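AclR protein (Streptomyces galilaeus, PDB 2GEY) probably acts as a hydroxylase in the biosynthesis of aromatic polyketide antibiotics, and is built on the alpha+beta barrel of the SnoaL-like family. Local coordinates at residues A[33-38]-A[115-120]; A[64-69]-A[78-83]; A[72-77]-A[104-109]. One frame throughout, in Å; residues are numbered along the deposited sequence. Where two conformers were deposited one is given.

Contact 1 (A[33-38]-A[115-120])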
ATOM      1  N   ILE A  33     -11.736  20.506  -4.344  1.00 27.45           N
ATOM      2  CA  ILE A  33     -11.028  19.286  -4.012  1.00 26.86           C
ATOM      3  C   ILE A  33      -9.734  19.128  -4.814  1.00 26.46           C
ATOM      4  O   ILE A  33      -9.666  19.479  -6.006  1.00 25.85           O
ATOM      5  CB  ILE A  33     -11.928  18.038  -4.217  1.00 26.47           C
ATOM      6  CG1 ILE A  33     -11.267  16.791  -3.622  1.00 25.92           C
ATOM      7  CG2 ILE A  33     -12.254  17.829  -5.701  1.00 26.74           C
ATOM      8  CD1 ILE A  33     -12.200  15.608  -3.532  1.00 26.37           C
ATOM      9  N   VAL A  34      -8.696  18.647  -4.135  1.00 26.11           N
ATOM     10  CA  VAL A  34      -7.451  18.245  -4.779  1.00 26.23           C
ATOM     11  C   VAL A  34      -7.223  16.752  -4.549  1.00 25.87           C
ATOM     12  O   VAL A  34      -7.392  16.243  -3.431  1.00 25.53           O
ATOM     13  CB  VAL A  34      -6.249  19.045  -4.237  1.00 26.40           C
ATOM     14  CG1 VAL A  34      -4.970  18.653  -4.959  1.00 26.94           C
ATOM     15  CG2 VAL A  34      -6.501  20.518  -4.385  1.00 26.99           C
ATOM     16  N   HIS A  35      -6.861  16.052  -5.613  1.00 25.63           N
ATOM     17  CA  HIS A  35      -6.555  14.633  -5.553  1.00 25.99           C
ATOM     18  C   HIS A  35      -5.062  14.423  -5.733  1.00 25.89           C
ATOM     19  O   HIS A  35      -4.449  15.042  -6.607  1.00 25.29           O
ATOM     20  CB  HIS A  35      -7.274  13.870  -6.661  1.00 26.12           C
ATOM     21  CG  HIS A  35      -8.742  14.143  -6.746  1.00 26.76           C
ATOM     22  ND1 HIS A  35      -9.673  13.435  -6.020  1.00 28.65           N
ATOM     23  CD2 HIS A  35      -9.441  15.012  -7.509  1.00 28.91           C
ATOM     24  CE1 HIS A  35     -10.882  13.874  -6.314  1.00 28.50           C
ATOM     25  NE2 HIS A  35     -10.769  14.829  -7.217  1.00 28.67           N
ATOM     26  N   TYR A  36      -4.489  13.540  -4.924  1.00 25.83           N
ATOM     27  CA  TYR A  36      -3.086  13.176  -5.032  1.00 26.43           C
ATOM     28  C   TYR A  36      -2.926  11.668  -5.176  1.00 26.44           C
ATOM     29  O   TYR A  36      -3.630  10.884  -4.530  1.00 26.60           O
ATOM     30  CB  TYR A  36      -2.300  13.623  -3.799  1.00 27.33           C
ATOM     31  CG  TYR A  36      -2.561  15.036  -3.342  1.00 27.46           C
ATOM     32  CD1 TYR A  36      -3.562  15.306  -2.419  1.00 28.84           C
ATOM     33  CD2 TYR A  36      -1.794  16.094  -3.798  1.00 28.87           C
ATOM     34  CE1 TYR A  36      -3.807  16.590  -1.977  1.00 28.91           C
ATOM     35  CE2 TYR A  36      -2.032  17.388  -3.358  1.00 28.59           C
ATOM     36  CZ  TYR A  36      -3.036  17.621  -2.435  1.00 28.25           C
ATOM     37  OH  TYR A  36      -3.291  18.898  -1.985  1.00 29.84           O
ATOM     38  N   SER A  37      -1.975  11.271  -6.012  1.00 26.36           N
ATOM     39  CA  SER A  37      -1.583   9.880  -6.144  1.00 26.82           C
ATOM     40  C   SER A  37      -0.094   9.824  -6.475  1.00 26.87           C
ATOM     41  O   SER A  37       0.369  10.532  -7.372  1.00 26.60           O
ATOM     42  CB  SER A  37      -2.415   9.213  -7.239  1.00 27.11           C
ATOM     43  OG  SER A  37      -2.096   7.837  -7.330  1.00 29.28           O
ATOM     44  N   GLU A  38       0.648   9.006  -5.733  1.00 27.27           N
ATOM     45  CA  GLU A  38       2.099   8.906  -5.868  1.00 27.88           C
ATOM     46  C   GLU A  38       2.777  10.274  -5.717  1.00 28.13           C
ATOM     47  O   GLU A  38       3.742  10.589  -6.414  1.00 28.41           O
ATOM     48  CB  GLU A  38       2.473   8.223  -7.193  1.00 27.55           C
ATOM     49  CG  GLU A  38       1.797   6.867  -7.371  1.00 27.65           C
ATOM     50  CD  GLU A  38       2.286   6.103  -8.589  1.00 28.82           C
ATOM     51  OE1 GLU A  38       3.106   6.656  -9.348  1.00 30.18           O
ATOM     52  OE2 GLU A  38       1.853   4.946  -8.774  1.00 28.43           O
ATOM     53  N   VAL A 115     -12.064  17.908   0.689  1.00 23.87           N
ATOM     54  CA  VAL A 115     -11.201  18.919   0.065  1.00 24.26           C
ATOM     55  C   VAL A 115      -9.836  18.384  -0.401  1.00 24.32           C
ATOM     56  O   VAL A 115      -9.156  19.008  -1.246  1.00 23.95           O
ATOM     57  CB  VAL A 115     -10.988  20.138   0.993  1.00 24.02           C
ATOM     58  CG1 VAL A 115     -12.303  20.855   1.232  1.00 25.13           C
ATOM     59  CG2 VAL A 115     -10.334  19.727   2.304  1.00 24.15           C
ATOM     60  N   GLU A 116      -9.427  17.251   0.162  1.00 24.09           N
ATOM     61  CA  GLU A 116      -8.206  16.573  -0.255  1.00 24.67           C
ATOM     62  C   GLU A 116      -8.421  15.078  -0.214  1.00 24.40           C
ATOM     63  O   GLU A 116      -9.067  14.557   0.708  1.00 23.74           O
ATOM     64  CB  GLU A 116      -7.015  16.944   0.643  1.00 24.63           C
ATOM     65  CG  GLU A 116      -6.517  18.368   0.457  1.00 25.58           C
ATOM     66  CD  GLU A 116      -5.245  18.651   1.235  1.00 26.81           C
ATOM     67  OE1 GLU A 116      -5.324  18.760   2.475  1.00 28.57           O
ATOM     68  OE2 GLU A 116      -4.169  18.794   0.607  1.00 28.38           O
ATOM     69  N   HIS A 117      -7.840  14.403  -1.203  1.00 24.73           N
ATOM     70  CA  HIS A 117      -7.970  12.970  -1.365  0.50 25.03           C
ATOM     71  C   HIS A 117      -6.609  12.396  -1.774  1.00 24.94           C
ATOM     72  O   HIS A 117      -6.050  12.809  -2.787  1.00 24.80           O
ATOM     73  CB  HIS A 117      -9.056  12.703  -2.418  0.50 25.35           C
ATOM     74  CG  HIS A 117      -9.061  11.314  -2.965  0.50 25.92           C
ATOM     75  ND1 HIS A 117      -9.160  11.051  -4.314  0.50 27.52           N
ATOM     76  CD2 HIS A 117      -8.973  10.109  -2.352  0.50 27.43           C
ATOM     77  CE1 HIS A 117      -9.138   9.745  -4.509  0.50 28.25           C
ATOM     78  NE2 HIS A 117      -9.027   9.150  -3.336  0.50 28.32           N
ATOM     79  N   TRP A 118      -6.080  11.472  -0.974  1.00 24.94           N
ATOM     80  CA  TRP A 118      -4.829  10.784  -1.280  1.00 25.16           C
ATOM     81  C   TRP A 118      -5.101   9.290  -1.411  1.00 25.74           C
ATOM     82  O   TRP A 118      -5.858   8.724  -0.610  1.00 26.55           O
ATOM     83  CB  TRP A 118      -3.802  10.970  -0.160  1.00 24.83           C
ATOM     84  CG  TRP A 118      -3.440  12.366   0.198  1.00 24.16           C
ATOM     85  CD1 TRP A 118      -2.369  13.071  -0.255  1.00 24.80           C
ATOM     86  CD2 TRP A 118      -4.110  13.214   1.138  1.00 24.07           C
ATOM     87  NE1 TRP A 118      -2.333  14.310   0.330  1.00 24.69           N
ATOM     88  CE2 TRP A 118      -3.391  14.430   1.189  1.00 23.88           C
ATOM     89  CE3 TRP A 118      -5.241  13.063   1.949  1.00 24.50           C
ATOM     90  CZ2 TRP A 118      -3.775  15.498   2.010  1.00 24.41           C
ATOM     91  CZ3 TRP A 118      -5.629  14.127   2.761  1.00 24.16           C
ATOM     92  CH2 TRP A 118      -4.896  15.326   2.786  1.00 24.73           C
ATOM     93  N   ASP A 119      -4.491   8.638  -2.398  1.00 25.98           N
ATOM     94  CA  ASP A 119      -4.604   7.179  -2.510  1.00 26.33           C
ATOM     95  C   ASP A 119      -3.239   6.515  -2.588  1.00 26.01           C
ATOM     96  O   ASP A 119      -2.279   7.105  -3.081  1.00 26.30           O
ATOM     97  CB  ASP A 119      -5.479   6.762  -3.707  1.00 27.41           C
ATOM     98  CG  ASP A 119      -4.885   7.154  -5.056  1.00 29.62           C
ATOM     99  OD1 ASP A 119      -3.712   6.818  -5.342  1.00 33.43           O
ATOM    100  OD2 ASP A 119      -5.611   7.784  -5.866  1.00 34.60           O
ATOM    101  N   VAL A 120      -3.171   5.298  -2.069  1.00 25.27           N
ATOM    102  CA  VAL A 120      -2.044   4.410  -2.291  1.00 25.25           C
ATOM    103  C   VAL A 120      -2.664   3.114  -2.772  1.00 24.95           C
ATOM    104  O   VAL A 120      -3.378   2.436  -2.020  1.00 24.49           O
ATOM    105  CB  VAL A 120      -1.217   4.186  -1.010  1.00 24.93           C
ATOM    106  CG1 VAL A 120      -0.140   3.140  -1.245  1.00 25.25           C
ATOM    107  CG2 VAL A 120      -0.608   5.495  -0.525  1.00 25.37           C
TER
HETATM  108  O   HOH W   1      -6.245  10.468  -5.097  1.00 30.37           O
HETATM  109  O   HOH W   2       0.405   7.785  -3.152  1.00 23.71           O
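Y36 and W118 lie side by side and point the same way from neighbouring strands. Their planes are 14° apart but slid past each other, with the tyrosine ring and the five-membered indole ring centred 4.5 Å apart. The overlap is therefore small, and it is the rim atom CD1 of Y36 that sits over one indole face, 3.2 Å from NE1 of W118. Beyond the ring, OH of Y36 donates to OE2 of E116 at 2.7 Å, using the carboxylate's anti lone pair; the ring and carboxylate planes stand 72° apart. OE1 of E116 is held separately by R108.

The backbones form the parallel pair of the curved sheet of this NTF2-like fold, the segments 33-37 and 115-120 running in nearly the same direction. V34 and Y36 exchange amide-carbonyl bonds with V115, H117 and D119, among them Y36 N to O of H117 at 2.7 Å.

The opposite face carries the histidines. In one of the two conformers of H117, its ring meets that of H35 rim to rim with the planes at 89°, and ND1 of H35 lies 3.0 Å from ND1 of H117, a hydrogen bond that either ring could donate and that the second conformer leaves less certain. NE2 of H35 is bonded to S44. Further along, OG of S37 donates to the syn lone pair of D119 OD1 at 2.8 Å. One water joins E38 N to D119 O.

Contact 2 (A[64-69]-A[78-83])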
ATOM      1  N   GLU A  64     -14.505  -3.897  -0.103  1.00 26.29           N
ATOM      2  CA  GLU A  64     -14.603  -4.357   1.271  1.00 27.00           C
ATOM      3  C   GLU A  64     -13.708  -3.485   2.135  1.00 26.82           C
ATOM      4  O   GLU A  64     -12.499  -3.406   1.903  1.00 25.67           O
ATOM      5  CB  GLU A  64     -14.170  -5.810   1.416  1.00 27.59           C
ATOM      6  CG  GLU A  64     -14.324  -6.303   2.852  1.00 28.14           C
ATOM      7  CD  GLU A  64     -13.758  -7.683   3.098  1.00 30.76           C
ATOM      8  OE1 GLU A  64     -13.210  -8.298   2.160  1.00 35.88           O
ATOM      9  OE2 GLU A  64     -13.844  -8.147   4.262  1.00 36.64           O
ATOM     10  N   VAL A  65     -14.305  -2.825   3.126  1.00 26.53           N
ATOM     11  CA  VAL A  65     -13.530  -1.999   4.050  1.00 26.26           C
ATOM     12  C   VAL A  65     -12.906  -2.910   5.110  1.00 26.03           C
ATOM     13  O   VAL A  65     -13.599  -3.504   5.946  1.00 25.59           O
ATOM     14  CB  VAL A  65     -14.391  -0.878   4.682  1.00 26.05           C
ATOM     15  CG1 VAL A  65     -13.573  -0.059   5.672  1.00 26.84           C
ATOM     16  CG2 VAL A  65     -14.982   0.002   3.577  1.00 26.89           C
ATOM     17  N   LYS A  66     -11.592  -3.052   5.042  1.00 25.97           N
ATOM     18  CA  LYS A  66     -10.856  -3.874   6.000  1.00 26.34           C
ATOM     19  C   LYS A  66     -10.587  -3.113   7.289  1.00 26.40           C
ATOM     20  O   LYS A  66     -10.527  -3.699   8.384  1.00 26.78           O
ATOM     21  CB  LYS A  66      -9.530  -4.334   5.393  1.00 26.64           C
ATOM     22  CG  LYS A  66      -9.647  -5.100   4.075  1.00 28.37           C
ATOM     23  CD  LYS A  66     -10.510  -6.346   4.168  1.00 30.58           C
ATOM     24  CE  LYS A  66      -9.926  -7.405   5.059  1.00 32.66           C
ATOM     25  NZ  LYS A  66     -10.684  -8.708   4.950  1.00 33.69           N
ATOM     26  N   SER A  67     -10.370  -1.812   7.160  1.00 26.00           N
ATOM     27  CA  SER A  67     -10.180  -0.961   8.325  0.50 25.92           C
ATOM     28  C   SER A  67     -10.542   0.476   7.990  1.00 26.01           C
ATOM     29  O   SER A  67     -10.423   0.910   6.851  1.00 25.45           O
ATOM     30  CB  SER A  67      -8.732  -1.034   8.838  0.50 25.80           C
ATOM     31  OG  SER A  67      -7.885  -0.137   8.136  0.50 23.73           O
ATOM     32  N   ILE A  68     -11.006   1.195   9.005  1.00 26.30           N
ATOM     33  CA  ILE A  68     -11.323   2.611   8.881  1.00 26.65           C
ATOM     34  C   ILE A  68     -10.785   3.319  10.129  1.00 27.37           C
ATOM     35  O   ILE A  68     -10.823   2.770  11.232  1.00 27.94           O
ATOM     36  CB  ILE A  68     -12.841   2.853   8.620  1.00 26.62           C
ATOM     37  CG1 ILE A  68     -13.115   4.337   8.410  1.00 26.40           C
ATOM     38  CG2 ILE A  68     -13.728   2.281   9.739  1.00 28.04           C
ATOM     39  CD1 ILE A  68     -14.461   4.610   7.755  1.00 27.48           C
ATOM     40  N   MET A  69     -10.216   4.500   9.929  1.00 26.96           N
ATOM     41  CA  MET A  69      -9.592   5.241  11.002  1.00 27.42           C
ATOM     42  C   MET A  69      -9.882   6.704  10.773  1.00 26.36           C
ATOM     43  O   MET A  69      -9.982   7.133   9.633  1.00 25.56           O
ATOM     44  CB  MET A  69      -8.086   4.996  10.965  1.00 27.52           C
ATOM     45  CG  MET A  69      -7.312   5.597  12.095  1.00 29.29           C
ATOM     46  SD  MET A  69      -5.546   5.232  11.946  1.00 33.54           S
ATOM     47  CE  MET A  69      -5.604   3.448  11.748  1.00 32.42           C
ATOM     48  N   ARG A  78      -8.730   1.320   4.551  1.00 24.39           N
ATOM     49  CA  ARG A  78      -7.992   0.264   3.880  1.00 24.82           C
ATOM     50  C   ARG A  78      -9.039  -0.655   3.254  1.00 24.91           C
ATOM     51  O   ARG A  78      -9.884  -1.225   3.955  1.00 24.50           O
ATOM     52  CB  ARG A  78      -7.106  -0.497   4.868  1.00 24.74           C
ATOM     53  CG  ARG A  78      -6.287  -1.608   4.211  1.00 24.93           C
ATOM     54  CD  ARG A  78      -5.142  -2.091   5.092  1.00 25.90           C
ATOM     55  NE  ARG A  78      -5.589  -2.439   6.441  1.00 26.34           N
ATOM     56  CZ  ARG A  78      -6.110  -3.610   6.790  1.00 26.24           C
ATOM     57  NH1 ARG A  78      -6.256  -4.583   5.919  1.00 26.85           N
ATOM     58  NH2 ARG A  78      -6.479  -3.811   8.038  1.00 28.60           N
ATOM     59  N   ILE A  79      -8.962  -0.791   1.936  1.00 25.15           N
ATOM     60  CA  ILE A  79     -10.014  -1.404   1.143  1.00 25.35           C
ATOM     61  C   ILE A  79      -9.453  -2.493   0.233  1.00 25.56           C
ATOM     62  O   ILE A  79      -8.393  -2.316  -0.370  1.00 25.30           O
ATOM     63  CB  ILE A  79     -10.709  -0.332   0.280  1.00 25.59           C
ATOM     64  CG1 ILE A  79     -11.439   0.673   1.181  1.00 26.61           C
ATOM     65  CG2 ILE A  79     -11.671  -0.971  -0.726  1.00 25.71           C
ATOM     66  CD1 ILE A  79     -11.811   1.961   0.504  1.00 26.98           C
ATOM     67  N   THR A  80     -10.178  -3.603   0.138  1.00 25.27           N
ATOM     68  CA  THR A  80      -9.905  -4.639  -0.845  1.00 25.02           C
ATOM     69  C   THR A  80     -11.015  -4.607  -1.884  1.00 25.07           C
ATOM     70  O   THR A  80     -12.200  -4.613  -1.539  1.00 25.03           O
ATOM     71  CB  THR A  80      -9.831  -6.020  -0.183  1.00 25.32           C
ATOM     72  OG1 THR A  80      -8.731  -6.032   0.739  1.00 26.84           O
ATOM     73  CG2 THR A  80      -9.646  -7.132  -1.237  1.00 25.52           C
ATOM     74  N   VAL A  81     -10.621  -4.538  -3.150  1.00 24.66           N
ATOM     75  CA  VAL A  81     -11.569  -4.544  -4.259  1.00 24.73           C
ATOM     76  C   VAL A  81     -11.562  -5.916  -4.910  1.00 24.66           C
ATOM     77  O   VAL A  81     -10.494  -6.494  -5.136  1.00 23.81           O
ATOM     78  CB  VAL A  81     -11.217  -3.486  -5.324  1.00 25.15           C
ATOM     79  CG1 VAL A  81     -12.267  -3.483  -6.439  1.00 25.49           C
ATOM     80  CG2 VAL A  81     -11.106  -2.106  -4.686  1.00 25.62           C
ATOM     81  N   THR A  82     -12.753  -6.438  -5.192  1.00 24.11           N
ATOM     82  CA  THR A  82     -12.900  -7.672  -5.964  1.00 24.37           C
ATOM     83  C   THR A  82     -13.885  -7.442  -7.094  1.00 24.17           C
ATOM     84  O   THR A  82     -14.837  -6.683  -6.947  1.00 23.24           O
ATOM     85  CB  THR A  82     -13.357  -8.854  -5.097  1.00 24.67           C
ATOM     86  OG1 THR A  82     -14.589  -8.542  -4.443  1.00 26.06           O
ATOM     87  CG2 THR A  82     -12.305  -9.181  -4.048  1.00 25.27           C
ATOM     88  N   ALA A  83     -13.645  -8.092  -8.226  1.00 24.49           N
ATOM     89  CA  ALA A  83     -14.477  -7.898  -9.398  1.00 25.14           C
ATOM     90  C   ALA A  83     -14.231  -8.990 -10.421  1.00 25.51           C
ATOM     91  O   ALA A  83     -13.357  -9.838 -10.243  1.00 25.04           O
ATOM     92  CB  ALA A  83     -14.178  -6.545 -10.022  1.00 25.05           C
TER
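The guanidinium of R78 has one face laid over strand 62-71: CB of K66 comes within 3.3 Å of NH1 of R78, and the backbone N of S67 lies over the same group. CB of S67 is 3.7 Å from NH2 of R78. NE of R78 forms a salt bridge with E106 of the second subunit, and W118 of that subunit makes a cation-pi contact with the group, so this part of the strand pair faces the dimer interface. The contact is the antiparallel hairpin of strands 62-71 and 74-84, interrupted by a classic beta bulge, with K66 and S67 together set against the single residue R78.

The evidence for the bulge is that O of R78 accepts twice: from K66 N at 2.7 Å and, longer, from S67 N at 3.3 Å, the latter in the carbonyl plane on a lone pair. The pairing accordingly shifts by one residue between V65-I79 and S67-R78. R78 leaves its strand with CG opposite the amide nitrogen (chi1 -179°) and turns at chi3 (51°), which carries the flat group back across the bulge. In one conformer, S67 OG also bonds to E106 of the second subunit.

Past it, E64 and T80 form a hydrogen-bonded pair. K66, bent at chi2 and chi3, reaches back along its own strand, where NZ of K66 meets OE2 of E64 at 3.3 Å from above the carboxylate plane.

Contact 3 (A[72-77]-A[104-109])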
ATOM      1  N   GLU A  72      -8.653  14.064  13.748  1.00 25.95           N
ATOM      2  CA  GLU A  72      -8.830  15.442  13.316  0.50 26.21           C
ATOM      3  C   GLU A  72      -9.896  15.498  12.204  1.00 26.10           C
ATOM      4  O   GLU A  72     -10.989  14.966  12.360  1.00 26.10           O
ATOM      5  CB  GLU A  72      -7.489  16.012  12.833  0.50 26.37           C
ATOM      6  CG  GLU A  72      -6.337  15.850  13.807  0.50 27.32           C
ATOM      7  CD  GLU A  72      -5.061  16.426  13.253  0.50 27.78           C
ATOM      8  OE1 GLU A  72      -4.439  15.777  12.384  0.50 30.80           O
ATOM      9  OE2 GLU A  72      -4.702  17.546  13.656  0.50 31.28           O
ATOM     10  N   ASP A  73      -9.556  16.111  11.066  1.00 25.49           N
ATOM     11  CA  ASP A  73     -10.498  16.258   9.941  1.00 25.65           C
ATOM     12  C   ASP A  73     -10.299  15.206   8.840  1.00 25.29           C
ATOM     13  O   ASP A  73     -10.859  15.338   7.738  1.00 25.47           O
ATOM     14  CB  ASP A  73     -10.412  17.680   9.353  1.00 25.79           C
ATOM     15  CG  ASP A  73      -8.983  18.109   8.997  1.00 26.54           C
ATOM     16  OD1 ASP A  73      -8.023  17.321   9.163  1.00 25.63           O
ATOM     17  OD2 ASP A  73      -8.818  19.277   8.561  1.00 28.39           O
ATOM     18  N   ARG A  74      -9.537  14.155   9.147  1.00 24.73           N
ATOM     19  CA  ARG A  74      -9.198  13.136   8.174  1.00 24.94           C
ATOM     20  C   ARG A  74      -9.805  11.769   8.490  1.00 24.14           C
ATOM     21  O   ARG A  74     -10.072  11.438   9.648  1.00 23.29           O
ATOM     22  CB  ARG A  74      -7.681  13.004   8.079  1.00 24.93           C
ATOM     23  CG  ARG A  74      -7.003  14.209   7.460  1.00 26.29           C
ATOM     24  CD  ARG A  74      -5.495  14.028   7.374  1.00 28.21           C
ATOM     25  NE  ARG A  74      -4.868  14.104   8.691  1.00 31.55           N
ATOM     26  CZ  ARG A  74      -4.066  13.183   9.242  1.00 32.83           C
ATOM     27  NH1 ARG A  74      -3.735  12.066   8.613  1.00 33.31           N
ATOM     28  NH2 ARG A  74      -3.580  13.401  10.452  1.00 33.21           N
ATOM     29  N   VAL A  75      -9.993  10.982   7.435  1.00 23.94           N
ATOM     30  CA  VAL A  75     -10.415   9.591   7.536  1.00 23.90           C
ATOM     31  C   VAL A  75      -9.558   8.784   6.557  1.00 24.00           C
ATOM     32  O   VAL A  75      -9.262   9.270   5.459  1.00 23.84           O
ATOM     33  CB  VAL A  75     -11.905   9.415   7.179  1.00 23.98           C
ATOM     34  CG1 VAL A  75     -12.334   7.947   7.353  1.00 24.07           C
ATOM     35  CG2 VAL A  75     -12.782  10.340   8.020  1.00 24.57           C
ATOM     36  N   ALA A  76      -9.160   7.577   6.956  1.00 23.81           N
ATOM     37  CA  ALA A  76      -8.429   6.656   6.078  1.00 23.84           C
ATOM     38  C   ALA A  76      -9.113   5.289   6.077  1.00 23.95           C
ATOM     39  O   ALA A  76      -9.509   4.780   7.137  1.00 24.52           O
ATOM     40  CB  ALA A  76      -6.983   6.514   6.528  1.00 24.16           C
ATOM     41  N   LEU A  77      -9.239   4.705   4.891  1.00 23.83           N
ATOM     42  CA  LEU A  77      -9.896   3.419   4.713  1.00 24.73           C
ATOM     43  C   LEU A  77      -8.938   2.500   3.993  1.00 24.32           C
ATOM     44  O   LEU A  77      -8.407   2.869   2.943  1.00 25.05           O
ATOM     45  CB  LEU A  77     -11.157   3.548   3.867  1.00 24.96           C
ATOM     46  CG  LEU A  77     -12.240   4.455   4.461  1.00 26.58           C
ATOM     47  CD1 LEU A  77     -12.019   5.887   4.014  1.00 28.80           C
ATOM     48  CD2 LEU A  77     -13.601   3.981   4.031  1.00 27.10           C
ATOM     49  N   VAL A 104      -5.439   2.100  -0.005  1.00 24.38           N
ATOM     50  CA  VAL A 104      -5.790   2.930   1.125  1.00 24.96           C
ATOM     51  C   VAL A 104      -6.195   4.279   0.548  1.00 25.24           C
ATOM     52  O   VAL A 104      -5.483   4.858  -0.280  1.00 25.10           O
ATOM     53  CB  VAL A 104      -4.640   3.089   2.146  1.00 24.77           C
ATOM     54  CG1 VAL A 104      -5.019   4.119   3.227  1.00 25.63           C
ATOM     55  CG2 VAL A 104      -4.312   1.752   2.776  1.00 25.49           C
ATOM     56  N   GLU A 105      -7.360   4.767   0.965  1.00 25.85           N
ATOM     57  CA  GLU A 105      -7.808   6.101   0.605  1.00 26.68           C
ATOM     58  C   GLU A 105      -7.792   6.958   1.852  1.00 26.11           C
ATOM     59  O   GLU A 105      -8.264   6.524   2.896  1.00 25.89           O
ATOM     60  CB  GLU A 105      -9.228   6.061   0.046  1.00 27.08           C
ATOM     61  CG  GLU A 105      -9.297   5.359  -1.298  1.00 30.60           C
ATOM     62  CD  GLU A 105     -10.632   5.481  -1.975  1.00 32.16           C
ATOM     63  OE1 GLU A 105     -11.476   4.572  -1.768  1.00 39.92           O
ATOM     64  OE2 GLU A 105     -10.839   6.465  -2.732  1.00 39.27           O
ATOM     65  N   GLU A 106      -7.266   8.171   1.730  1.00 25.51           N
ATOM     66  CA  GLU A 106      -7.253   9.117   2.827  1.00 25.55           C
ATOM     67  C   GLU A 106      -7.987  10.359   2.356  1.00 25.08           C
ATOM     68  O   GLU A 106      -7.734  10.847   1.255  1.00 24.33           O
ATOM     69  CB  GLU A 106      -5.819   9.428   3.261  1.00 25.68           C
ATOM     70  CG  GLU A 106      -5.706  10.330   4.480  1.00 25.69           C
ATOM     71  CD  GLU A 106      -4.273  10.631   4.874  1.00 27.23           C
ATOM     72  OE1 GLU A 106      -3.332   9.977   4.355  1.00 29.12           O
ATOM     73  OE2 GLU A 106      -4.083  11.523   5.729  1.00 30.40           O
ATOM     74  N   LEU A 107      -8.881  10.866   3.200  1.00 24.81           N
ATOM     75  CA  LEU A 107      -9.733  12.001   2.858  0.50 24.99           C
ATOM     76  C   LEU A 107      -9.683  13.049   3.958  1.00 24.95           C
ATOM     77  O   LEU A 107      -9.688  12.707   5.138  1.00 24.66           O
ATOM     78  CB  LEU A 107     -11.185  11.544   2.677  0.50 25.07           C
ATOM     79  CG  LEU A 107     -11.508  10.524   1.581  0.50 25.21           C
ATOM     80  CD1 LEU A 107     -13.001  10.269   1.564  0.50 26.55           C
ATOM     81  CD2 LEU A 107     -11.033  10.985   0.214  0.50 26.71           C
ATOM     82  N   ARG A 108      -9.627  14.319   3.568  1.00 24.91           N
ATOM     83  CA  ARG A 108      -9.716  15.428   4.515  1.00 25.18           C
ATOM     84  C   ARG A 108     -10.986  16.216   4.207  1.00 25.08           C
ATOM     85  O   ARG A 108     -11.262  16.528   3.041  1.00 24.40           O
ATOM     86  CB  ARG A 108      -8.485  16.343   4.444  1.00 25.10           C
ATOM     87  CG  ARG A 108      -8.480  17.402   5.549  1.00 25.83           C
ATOM     88  CD  ARG A 108      -7.188  18.164   5.611  1.00 27.26           C
ATOM     89  NE  ARG A 108      -7.094  19.158   4.553  1.00 29.09           N
ATOM     90  CZ  ARG A 108      -7.631  20.377   4.599  1.00 30.55           C
ATOM     91  NH1 ARG A 108      -8.363  20.781   5.635  1.00 31.42           N
ATOM     92  NH2 ARG A 108      -7.449  21.202   3.579  1.00 30.98           N
ATOM     93  N   PHE A 109     -11.737  16.545   5.260  1.00 25.14           N
ATOM     94  CA  PHE A 109     -13.038  17.206   5.142  1.00 25.60           C
ATOM     95  C   PHE A 109     -12.996  18.649   5.607  1.00 25.87           C
ATOM     96  O   PHE A 109     -12.306  18.974   6.570  1.00 25.27           O
ATOM     97  CB  PHE A 109     -14.080  16.489   6.007  1.00 25.51           C
ATOM     98  CG  PHE A 109     -14.532  15.171   5.445  1.00 25.11           C
ATOM     99  CD1 PHE A 109     -13.737  14.040   5.584  1.00 25.31           C
ATOM    100  CD2 PHE A 109     -15.750  15.066   4.777  1.00 25.35           C
ATOM    101  CE1 PHE A 109     -14.141  12.823   5.055  1.00 26.52           C
ATOM    102  CE2 PHE A 109     -16.167  13.851   4.258  1.00 25.60           C
ATOM    103  CZ  PHE A 109     -15.353  12.730   4.394  1.00 25.96           C
TER
HETATM  104  O   HOH W   3     -10.981  20.809   8.038  1.00 32.33           O
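Two long neighbouring inner strands of the NTF2-like sheet, 74-84 and 98-110, run antiparallel here, with segment axes 4.6 Å apart and their directions at 165°. V75 and L107 bond to each other through both amides, as do L77 and E105; the L107 N to V75 O bond is 2.8 Å. A76-E106 lies between these hydrogen-bonded pairs, and R74-R108 follows beyond V75-L107; both are non-hydrogen-bonded pairs. The ladder continues beyond strand 74-84, because F109 N donates to the carbonyl of D73 in the preceding turn.

Charged side chains cross on the face that carries R74, A76, E106 and R108. R74, bent at chi3 (-72°), presents the edge of its guanidinium to E106, NH1 of R74 meeting OE2 of E106 at 3.0 Å. This oxygen lies near the guanidinium plane but is approached from above its own carboxylate plane, the two groups being turned by 49°. In one of the two conformers of E72, NH2 of R74 also meets OE1 of E72 at 3.2 Å, a less certain extension of the salt-bridge network. OE1 of E106 turns to S67 and R78 of the second subunit, which makes the network continuous with the dimer interface.

D73 lies across the aliphatic part of R108, its CG 3.6 Å from CG of R108. The link from R108 NH1 to D73 OD2 is a weak, 3.3 Å salt bridge in the guanidinium plane, and a water bridges D73 OD2 and F109 O.

On the opposite face V75 CG2 approaches F109 CE1 at 4.1 Å, beneath helix 3-18, where C10 touches V75, L107 and F109. Strand 62-71 flanks strand 74-84, while strand 113-122 flanks strand 98-110 and supplies E116 to R108 NE.

In the fold
All three contacts belong to one mixed sheet, in which strands 33-37, 113-122, 98-110, 74-84 and 62-71 follow one another. Contact 1 joins the first two, contact 3 the next two, and contact 2 the last two, sharing strand 74-84 with contact 3. Centres of contacts 1 and 2 are about 17 Å apart, those of contacts 1 and 3 about 10 Å, and those of contacts 2 and 3 about 14 Å. Along the chain, contact 1 closes the longest span, enclosing the other two, whose segments alternate. Probable backbone bonds support this continuity: E106 N to W118 O, and A76 N to M69 O. Each contact also touches the second subunit, so the sheet helps build the dimer.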